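Local coordinates for hypothetical protein MJ1247 (Methanocaldococcus jannaschii, PDB 1JEO) that catalyses the interconversion of 3-hexulose 6-phosphate and fructose 6-phosphate, as a member of the SIS (sugar isomerase) family, at residues L65-Y70 with A159-R164; L15-F20 with E147-I152. All coordinates share one frame; numbering follows the deposited sequence.

Contact 1: L65-Y70 with A159-R164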
ATOM      1  N   LEU A  65       6.813  10.538   8.047  1.00 21.23           N
ATOM      2  CA  LEU A  65       6.767  11.722   7.190  1.00 21.55           C
ATOM      3  C   LEU A  65       5.804  12.815   7.670  1.00 21.59           C
ATOM      4  O   LEU A  65       5.733  13.888   7.062  1.00 22.36           O
ATOM      5  CB  LEU A  65       6.447  11.328   5.743  1.00 23.24           C
ATOM      6  CG  LEU A  65       7.393  10.379   4.996  1.00 23.35           C
ATOM      7  CD1 LEU A  65       6.954  10.307   3.550  1.00 23.13           C
ATOM      8  CD2 LEU A  65       8.838  10.836   5.084  1.00 23.45           C
ATOM      9  N   GLY A  66       5.060  12.535   8.742  1.00 22.97           N
ATOM     10  CA  GLY A  66       4.144  13.522   9.298  1.00 22.67           C
ATOM     11  C   GLY A  66       2.661  13.361   9.057  1.00 22.45           C
ATOM     12  O   GLY A  66       1.879  14.190   9.521  1.00 22.40           O
ATOM     13  N   PHE A  67       2.269  12.315   8.334  1.00 18.66           N
ATOM     14  CA  PHE A  67       0.855  12.055   8.053  1.00 18.50           C
ATOM     15  C   PHE A  67       0.196  11.368   9.243  1.00 18.33           C
ATOM     16  O   PHE A  67       0.884  10.758  10.060  1.00 18.36           O
ATOM     17  CB  PHE A  67       0.713  11.151   6.822  1.00 23.02           C
ATOM     18  CG  PHE A  67       1.214  11.769   5.549  1.00 23.40           C
ATOM     19  CD1 PHE A  67       2.489  11.446   5.055  1.00 23.14           C
ATOM     20  CD2 PHE A  67       0.416  12.680   4.836  1.00 23.35           C
ATOM     21  CE1 PHE A  67       2.975  12.027   3.856  1.00 23.47           C
ATOM     22  CE2 PHE A  67       0.882  13.275   3.635  1.00 23.27           C
ATOM     23  CZ  PHE A  67       2.169  12.946   3.143  1.00 23.34           C
ATOM     24  N   LYS A  68      -1.126  11.515   9.361  1.00 20.61           N
ATOM     25  CA  LYS A  68      -1.891  10.859  10.428  1.00 20.10           C
ATOM     26  C   LYS A  68      -2.229   9.475   9.863  1.00 19.59           C
ATOM     27  O   LYS A  68      -3.232   9.283   9.171  1.00 18.92           O
ATOM     28  CB  LYS A  68      -3.144  11.669  10.798  1.00 47.30           C
ATOM     29  CG  LYS A  68      -2.824  13.013  11.464  1.00 48.09           C
ATOM     30  CD  LYS A  68      -3.992  13.574  12.279  1.00 48.71           C
ATOM     31  CE  LYS A  68      -5.057  14.231  11.408  1.00 49.33           C
ATOM     32  NZ  LYS A  68      -6.217  14.719  12.213  1.00 49.53           N
ATOM     33  N   SER A  69      -1.289   8.557  10.070  1.00 21.89           N
ATOM     34  CA  SER A  69      -1.367   7.189   9.572  1.00 21.32           C
ATOM     35  C   SER A  69      -1.784   6.194  10.640  1.00 20.40           C
ATOM     36  O   SER A  69      -1.390   6.323  11.802  1.00 20.07           O
ATOM     37  CB  SER A  69      -0.006   6.791   9.007  1.00 27.63           C
ATOM     38  OG  SER A  69      -0.066   5.553   8.328  1.00 29.06           O
ATOM     39  N   TYR A  70      -2.603   5.216  10.250  1.00 17.76           N
ATOM     40  CA  TYR A  70      -3.088   4.185  11.169  1.00 16.83           C
ATOM     41  C   TYR A  70      -3.196   2.828  10.498  1.00 16.25           C
ATOM     42  O   TYR A  70      -3.366   2.736   9.279  1.00 15.68           O
ATOM     43  CB  TYR A  70      -4.480   4.546  11.729  1.00 22.23           C
ATOM     44  CG  TYR A  70      -4.531   5.818  12.544  1.00 23.26           C
ATOM     45  CD1 TYR A  70      -5.084   7.000  12.001  1.00 23.63           C
ATOM     46  CD2 TYR A  70      -3.975   5.872  13.843  1.00 23.74           C
ATOM     47  CE1 TYR A  70      -5.072   8.220  12.736  1.00 24.18           C
ATOM     48  CE2 TYR A  70      -3.961   7.086  14.588  1.00 24.25           C
ATOM     49  CZ  TYR A  70      -4.510   8.249  14.021  1.00 24.71           C
ATOM     50  OH  TYR A  70      -4.495   9.427  14.729  1.00 25.73           O
ATOM     51  N   ALA A 159       9.471   7.284  -1.323  1.00 16.16           N
ATOM     52  CA  ALA A 159      10.584   7.979  -1.984  1.00 17.45           C
ATOM     53  C   ALA A 159      10.065   9.143  -2.821  1.00 18.15           C
ATOM     54  O   ALA A 159      10.606  10.247  -2.752  1.00 18.89           O
ATOM     55  CB  ALA A 159      11.376   7.013  -2.862  1.00 14.15           C
ATOM     56  N   GLU A 160       8.967   8.900  -3.541  1.00 16.69           N
ATOM     57  CA  GLU A 160       8.346   9.920  -4.374  1.00 17.63           C
ATOM     58  C   GLU A 160       7.631  11.008  -3.570  1.00 17.96           C
ATOM     59  O   GLU A 160       7.584  12.157  -4.012  1.00 17.51           O
ATOM     60  CB  GLU A 160       7.393   9.297  -5.400  1.00 26.67           C
ATOM     61  CG  GLU A 160       8.071   8.456  -6.481  1.00 27.16           C
ATOM     62  CD  GLU A 160       9.075   9.235  -7.319  1.00 27.75           C
ATOM     63  OE1 GLU A 160       8.695  10.273  -7.897  1.00 27.80           O
ATOM     64  OE2 GLU A 160      10.247   8.805  -7.395  1.00 27.72           O
ATOM     65  N   ILE A 161       7.099  10.659  -2.391  1.00 17.76           N
ATOM     66  CA  ILE A 161       6.418  11.643  -1.531  1.00 18.72           C
ATOM     67  C   ILE A 161       7.456  12.611  -0.945  1.00 19.83           C
ATOM     68  O   ILE A 161       7.207  13.815  -0.874  1.00 20.06           O
ATOM     69  CB  ILE A 161       5.565  10.973  -0.390  1.00 16.89           C
ATOM     70  CG1 ILE A 161       4.374  10.221  -0.996  1.00 16.69           C
ATOM     71  CG2 ILE A 161       5.016  12.034   0.585  1.00 16.62           C
ATOM     72  CD1 ILE A 161       3.591   9.341  -0.007  1.00 16.85           C
ATOM     73  N   MET A 162       8.630  12.082  -0.593  1.00 23.98           N
ATOM     74  CA  MET A 162       9.729  12.880  -0.037  1.00 25.47           C
ATOM     75  C   MET A 162      10.308  13.861  -1.064  1.00 26.29           C
ATOM     76  O   MET A 162      10.671  14.981  -0.709  1.00 25.97           O
ATOM     77  CB  MET A 162      10.846  11.980   0.496  1.00 23.99           C
ATOM     78  CG  MET A 162      10.496  11.181   1.734  1.00 24.22           C
ATOM     79  SD  MET A 162      11.922  10.325   2.452  1.00 25.04           S
ATOM     80  CE  MET A 162      11.850   8.924   1.648  1.00 24.18           C
ATOM     81  N   LYS A 163      10.350  13.438  -2.331  1.00 30.27           N
ATOM     82  CA  LYS A 163      10.849  14.249  -3.453  1.00 31.75           C
ATOM     83  C   LYS A 163       9.926  15.425  -3.771  1.00 32.75           C
ATOM     84  O   LYS A 163      10.395  16.542  -3.997  1.00 32.91           O
ATOM     85  CB  LYS A 163      10.960  13.407  -4.726  1.00 26.93           C
ATOM     86  CG  LYS A 163      12.082  12.412  -4.774  1.00 26.98           C
ATOM     87  CD  LYS A 163      11.998  11.627  -6.069  1.00 26.73           C
ATOM     88  CE  LYS A 163      13.120  10.636  -6.193  1.00 26.89           C
ATOM     89  NZ  LYS A 163      12.966   9.766  -7.389  1.00 26.80           N
ATOM     90  N   ARG A 164       8.620  15.154  -3.789  1.00 25.94           N
ATOM     91  CA  ARG A 164       7.600  16.159  -4.102  1.00 27.20           C
ATOM     92  C   ARG A 164       7.352  17.186  -3.006  1.00 27.99           C
ATOM     93  O   ARG A 164       6.986  18.327  -3.295  1.00 28.06           O
ATOM     94  CB  ARG A 164       6.283  15.479  -4.486  1.00 49.38           C
ATOM     95  CG  ARG A 164       6.375  14.676  -5.769  1.00 49.89           C
ATOM     96  CD  ARG A 164       5.116  13.877  -6.021  1.00 50.14           C
ATOM     97  NE  ARG A 164       5.318  12.892  -7.081  1.00 50.38           N
ATOM     98  CZ  ARG A 164       4.362  12.435  -7.886  1.00 50.49           C
ATOM     99  NH1 ARG A 164       3.114  12.873  -7.772  1.00 50.62           N
ATOM    100  NH2 ARG A 164       4.654  11.511  -8.790  1.00 50.59           N
TER
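Leu65 and Phe67 reach from the turn after helix 49-64 to Ile161 and Met162 in the last turns of helix 144-164, and everything that passes between them is apolar. The two methyls of Leu65 divide the work: CD1 lies 3.9 Å from Ile161 CG2, while CD2 lies 3.8 Å from Met162 CG, the leucine and methionine side chains crossing at about a right angle. Ile161 CG2 is the shared methyl, since it also meets the rim of the Phe67 ring near the ring plane, 3.9 Å from both CE1 and CZ. With CG2 anti to the backbone N, the beta-branch of Ile161 offers this methyl to both partners. Flexible, unbranched Met162 suits the margin, where its chain bends at chi3 (-89°) and SD also comes near Leu65 CD2. Leu62 and Ile37 close round Phe67 and Ile161.

Charged groups act beside this apolar patch. Lys163 NZ and Glu160 OE2, three residues apart along the helix, form a salt bridge of 2.9 Å, and Arg164 turns to Asp31, tying the helix to helix 24-39.

Backbone geometry sets up the approach. Gly66 takes positive phi (105°), which glycine tolerates easily, and ends helix 49-64 in a Schellman motif; the chain then turns into strand 69-71, making this the helix-to-strand link of a beta-alpha-beta crossover in the parallel alpha/beta SIS fold.

Contact 2: L15-F20 with E147-I152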
ATOM      1  N   LEU A  15      11.642  -5.350 -11.828  1.00 33.22           N
ATOM      2  CA  LEU A  15      11.704  -4.597 -13.084  1.00 32.75           C
ATOM      3  C   LEU A  15      10.327  -4.187 -13.623  1.00 32.24           C
ATOM      4  O   LEU A  15      10.219  -3.228 -14.384  1.00 32.46           O
ATOM      5  CB  LEU A  15      12.497  -5.365 -14.150  1.00 40.54           C
ATOM      6  CG  LEU A  15      13.999  -5.590 -13.915  1.00 40.81           C
ATOM      7  CD1 LEU A  15      14.568  -6.396 -15.070  1.00 40.85           C
ATOM      8  CD2 LEU A  15      14.759  -4.274 -13.759  1.00 40.81           C
ATOM      9  N   ILE A  16       9.284  -4.885 -13.169  1.00 29.87           N
ATOM     10  CA  ILE A  16       7.886  -4.623 -13.540  1.00 28.96           C
ATOM     11  C   ILE A  16       7.450  -3.249 -12.982  1.00 28.00           C
ATOM     12  O   ILE A  16       6.584  -2.582 -13.555  1.00 28.13           O
ATOM     13  CB  ILE A  16       6.963  -5.802 -13.036  1.00 40.29           C
ATOM     14  CG1 ILE A  16       7.215  -7.048 -13.897  1.00 40.59           C
ATOM     15  CG2 ILE A  16       5.470  -5.429 -13.015  1.00 40.49           C
ATOM     16  CD1 ILE A  16       6.517  -8.320 -13.419  1.00 40.74           C
ATOM     17  N   LEU A  17       8.128  -2.799 -11.923  1.00 19.49           N
ATOM     18  CA  LEU A  17       7.839  -1.508 -11.289  1.00 18.29           C
ATOM     19  C   LEU A  17       8.283  -0.288 -12.112  1.00 17.75           C
ATOM     20  O   LEU A  17       7.903   0.848 -11.801  1.00 17.49           O
ATOM     21  CB  LEU A  17       8.437  -1.456  -9.877  1.00 19.78           C
ATOM     22  CG  LEU A  17       7.898  -2.487  -8.877  1.00 19.47           C
ATOM     23  CD1 LEU A  17       8.677  -2.421  -7.582  1.00 19.50           C
ATOM     24  CD2 LEU A  17       6.417  -2.261  -8.614  1.00 19.25           C
ATOM     25  N   LYS A  18       9.026  -0.546 -13.193  1.00 19.89           N
ATOM     26  CA  LYS A  18       9.519   0.492 -14.108  1.00 19.25           C
ATOM     27  C   LYS A  18       8.361   1.186 -14.839  1.00 18.64           C
ATOM     28  O   LYS A  18       8.460   2.369 -15.168  1.00 18.61           O
ATOM     29  CB  LYS A  18      10.511  -0.111 -15.119  1.00 51.03           C
ATOM     30  CG  LYS A  18      11.349   0.907 -15.889  1.00 51.02           C
ATOM     31  CD  LYS A  18      12.329   0.245 -16.847  1.00 51.21           C
ATOM     32  CE  LYS A  18      13.103   1.293 -17.648  1.00 51.03           C
ATOM     33  NZ  LYS A  18      14.101   0.691 -18.580  1.00 50.85           N
ATOM     34  N   LYS A  19       7.246   0.465 -15.002  1.00 20.91           N
ATOM     35  CA  LYS A  19       6.031   0.966 -15.669  1.00 20.39           C
ATOM     36  C   LYS A  19       5.476   2.231 -15.012  1.00 19.95           C
ATOM     37  O   LYS A  19       4.920   3.093 -15.691  1.00 19.74           O
ATOM     38  CB  LYS A  19       4.917  -0.087 -15.644  1.00 47.27           C
ATOM     39  CG  LYS A  19       5.192  -1.393 -16.371  1.00 47.61           C
ATOM     40  CD  LYS A  19       3.976  -2.339 -16.321  1.00 47.86           C
ATOM     41  CE  LYS A  19       3.547  -2.689 -14.888  1.00 48.11           C
ATOM     42  NZ  LYS A  19       2.483  -3.724 -14.830  1.00 48.38           N
ATOM     43  N   PHE A  20       5.641   2.331 -13.691  1.00 22.13           N
ATOM     44  CA  PHE A  20       5.161   3.475 -12.909  1.00 21.91           C
ATOM     45  C   PHE A  20       5.905   4.788 -13.168  1.00 22.02           C
ATOM     46  O   PHE A  20       5.469   5.855 -12.721  1.00 22.09           O
ATOM     47  CB  PHE A  20       5.172   3.139 -11.412  1.00 23.24           C
ATOM     48  CG  PHE A  20       4.171   2.086 -11.023  1.00 22.54           C
ATOM     49  CD1 PHE A  20       4.575   0.751 -10.842  1.00 22.18           C
ATOM     50  CD2 PHE A  20       2.812   2.418 -10.852  1.00 22.26           C
ATOM     51  CE1 PHE A  20       3.634  -0.258 -10.496  1.00 22.02           C
ATOM     52  CE2 PHE A  20       1.855   1.429 -10.506  1.00 22.13           C
ATOM     53  CZ  PHE A  20       2.272   0.082 -10.327  1.00 22.05           C
ATOM     54  N   GLU A 147       4.107  -9.908  -2.051  1.00 13.88           N
ATOM     55  CA  GLU A 147       4.477  -9.241  -0.796  1.00 14.47           C
ATOM     56  C   GLU A 147       5.844  -8.551  -0.889  1.00 14.24           C
ATOM     57  O   GLU A 147       5.999  -7.427  -0.413  1.00 14.12           O
ATOM     58  CB  GLU A 147       4.450 -10.233   0.368  1.00 14.02           C
ATOM     59  CG  GLU A 147       3.044 -10.717   0.734  1.00 14.82           C
ATOM     60  CD  GLU A 147       2.955 -12.221   0.937  1.00 15.85           C
ATOM     61  OE1 GLU A 147       4.005 -12.890   1.032  1.00 16.18           O
ATOM     62  OE2 GLU A 147       1.825 -12.748   0.993  1.00 16.56           O
ATOM     63  N   GLU A 148       6.789  -9.189  -1.588  1.00 14.79           N
ATOM     64  CA  GLU A 148       8.140  -8.649  -1.796  1.00 15.14           C
ATOM     65  C   GLU A 148       8.098  -7.406  -2.688  1.00 14.69           C
ATOM     66  O   GLU A 148       8.679  -6.368  -2.353  1.00 14.58           O
ATOM     67  CB  GLU A 148       9.042  -9.681  -2.472  1.00 16.32           C
ATOM     68  CG  GLU A 148       9.365 -10.917  -1.651  1.00 17.51           C
ATOM     69  CD  GLU A 148      10.044 -12.012  -2.473  1.00 18.36           C
ATOM     70  OE1 GLU A 148      10.129 -11.885  -3.716  1.00 19.28           O
ATOM     71  OE2 GLU A 148      10.485 -13.012  -1.871  1.00 18.92           O
ATOM     72  N   THR A 149       7.368  -7.521  -3.800  1.00 17.85           N
ATOM     73  CA  THR A 149       7.217  -6.447  -4.785  1.00 17.80           C
ATOM     74  C   THR A 149       6.392  -5.287  -4.231  1.00 17.65           C
ATOM     75  O   THR A 149       6.705  -4.130  -4.510  1.00 17.48           O
ATOM     76  CB  THR A 149       6.592  -6.988  -6.091  1.00 17.61           C
ATOM     77  OG1 THR A 149       7.339  -8.136  -6.522  1.00 17.86           O
ATOM     78  CG2 THR A 149       6.627  -5.947  -7.205  1.00 17.57           C
ATOM     79  N   ALA A 150       5.375  -5.608  -3.423  1.00 13.86           N
ATOM     80  CA  ALA A 150       4.508  -4.607  -2.798  1.00 13.91           C
ATOM     81  C   ALA A 150       5.279  -3.767  -1.791  1.00 14.11           C
ATOM     82  O   ALA A 150       5.094  -2.560  -1.753  1.00 13.90           O
ATOM     83  CB  ALA A 150       3.287  -5.261  -2.135  1.00 11.11           C
ATOM     84  N   LEU A 151       6.184  -4.395  -1.032  1.00 14.13           N
ATOM     85  CA  LEU A 151       7.015  -3.678  -0.051  1.00 14.86           C
ATOM     86  C   LEU A 151       7.914  -2.687  -0.784  1.00 15.17           C
ATOM     87  O   LEU A 151       7.982  -1.514  -0.404  1.00 14.84           O
ATOM     88  CB  LEU A 151       7.888  -4.636   0.780  1.00 16.97           C
ATOM     89  CG  LEU A 151       8.855  -4.021   1.815  1.00 17.26           C
ATOM     90  CD1 LEU A 151       8.091  -3.268   2.901  1.00 17.14           C
ATOM     91  CD2 LEU A 151       9.733  -5.101   2.440  1.00 17.30           C
ATOM     92  N   ILE A 152       8.538  -3.156  -1.865  1.00 15.22           N
ATOM     93  CA  ILE A 152       9.425  -2.324  -2.678  1.00 15.96           C
ATOM     94  C   ILE A 152       8.649  -1.174  -3.335  1.00 16.12           C
ATOM     95  O   ILE A 152       9.090  -0.031  -3.258  1.00 16.06           O
ATOM     96  CB  ILE A 152      10.249  -3.189  -3.679  1.00 18.43           C
ATOM     97  CG1 ILE A 152      11.222  -4.058  -2.870  1.00 18.55           C
ATOM     98  CG2 ILE A 152      11.042  -2.306  -4.664  1.00 18.60           C
ATOM     99  CD1 ILE A 152      11.900  -5.180  -3.623  1.00 19.32           C
TER
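Leu17 points its isobutyl group at helix 144-164 and carries the whole of this small contact, meeting Thr149 and, one turn further on, Ile152. The buried part is Leu17 with Thr149. Leu17 CD2 and Thr149 CG2 are 4.0 Å apart as their side chains run past each other in opposite directions, and on the other branch Leu17 CD1 comes within 4.0 Å of the backbone O of Thr149.

Threonine suits this buried place because its two branches have separate tasks. Its methyl, anti to the backbone N, faces the leucine, while OG1 turns back along the helix to bond the carbonyl of Thr145. Leu17 itself belongs to the irregular helical link between helices 5-15 and 19-22, an N-terminal arm that packs on a long helix of the alpha/beta SIS domain. Leu132, Phe153 and Leu156 line the rest of the apolar pocket round the leucine.

Ile152 forms the more open edge. The approach there is still close, with Leu17 CD1 3.8 Å from Ile152 CG2 and the two side chains crossing nearly at right angles, but the isoleucine is only partly buried, and its other neighbours include Ile14 of helix 5-15. A branched apolar residue fits such a margin, offering one methyl to the leucine. On the outer side of the link, Leu15 and Lys18 face solvent.

In the fold
Contacts 1 and 2 share helix 144-164: the 147-152 segment near its start receives the N-terminal arm, and the 159-164 segment at its end receives the turn leading into strand 69-71. Their centres are 18 Å apart and their nearest atoms about 7 Å, so they do not touch; the intervening helix joins them. Contact 2 is nearer the probable active site. Its helical segment includes Glu147, the inferred proton acceptor, whose OE1 pairs with Arg50, and the Thr149 side chain is about 11 Å from the Ser51 side chain and from Gly91, both inferred substrate-binding residues. Contact 1 lies away from these sites.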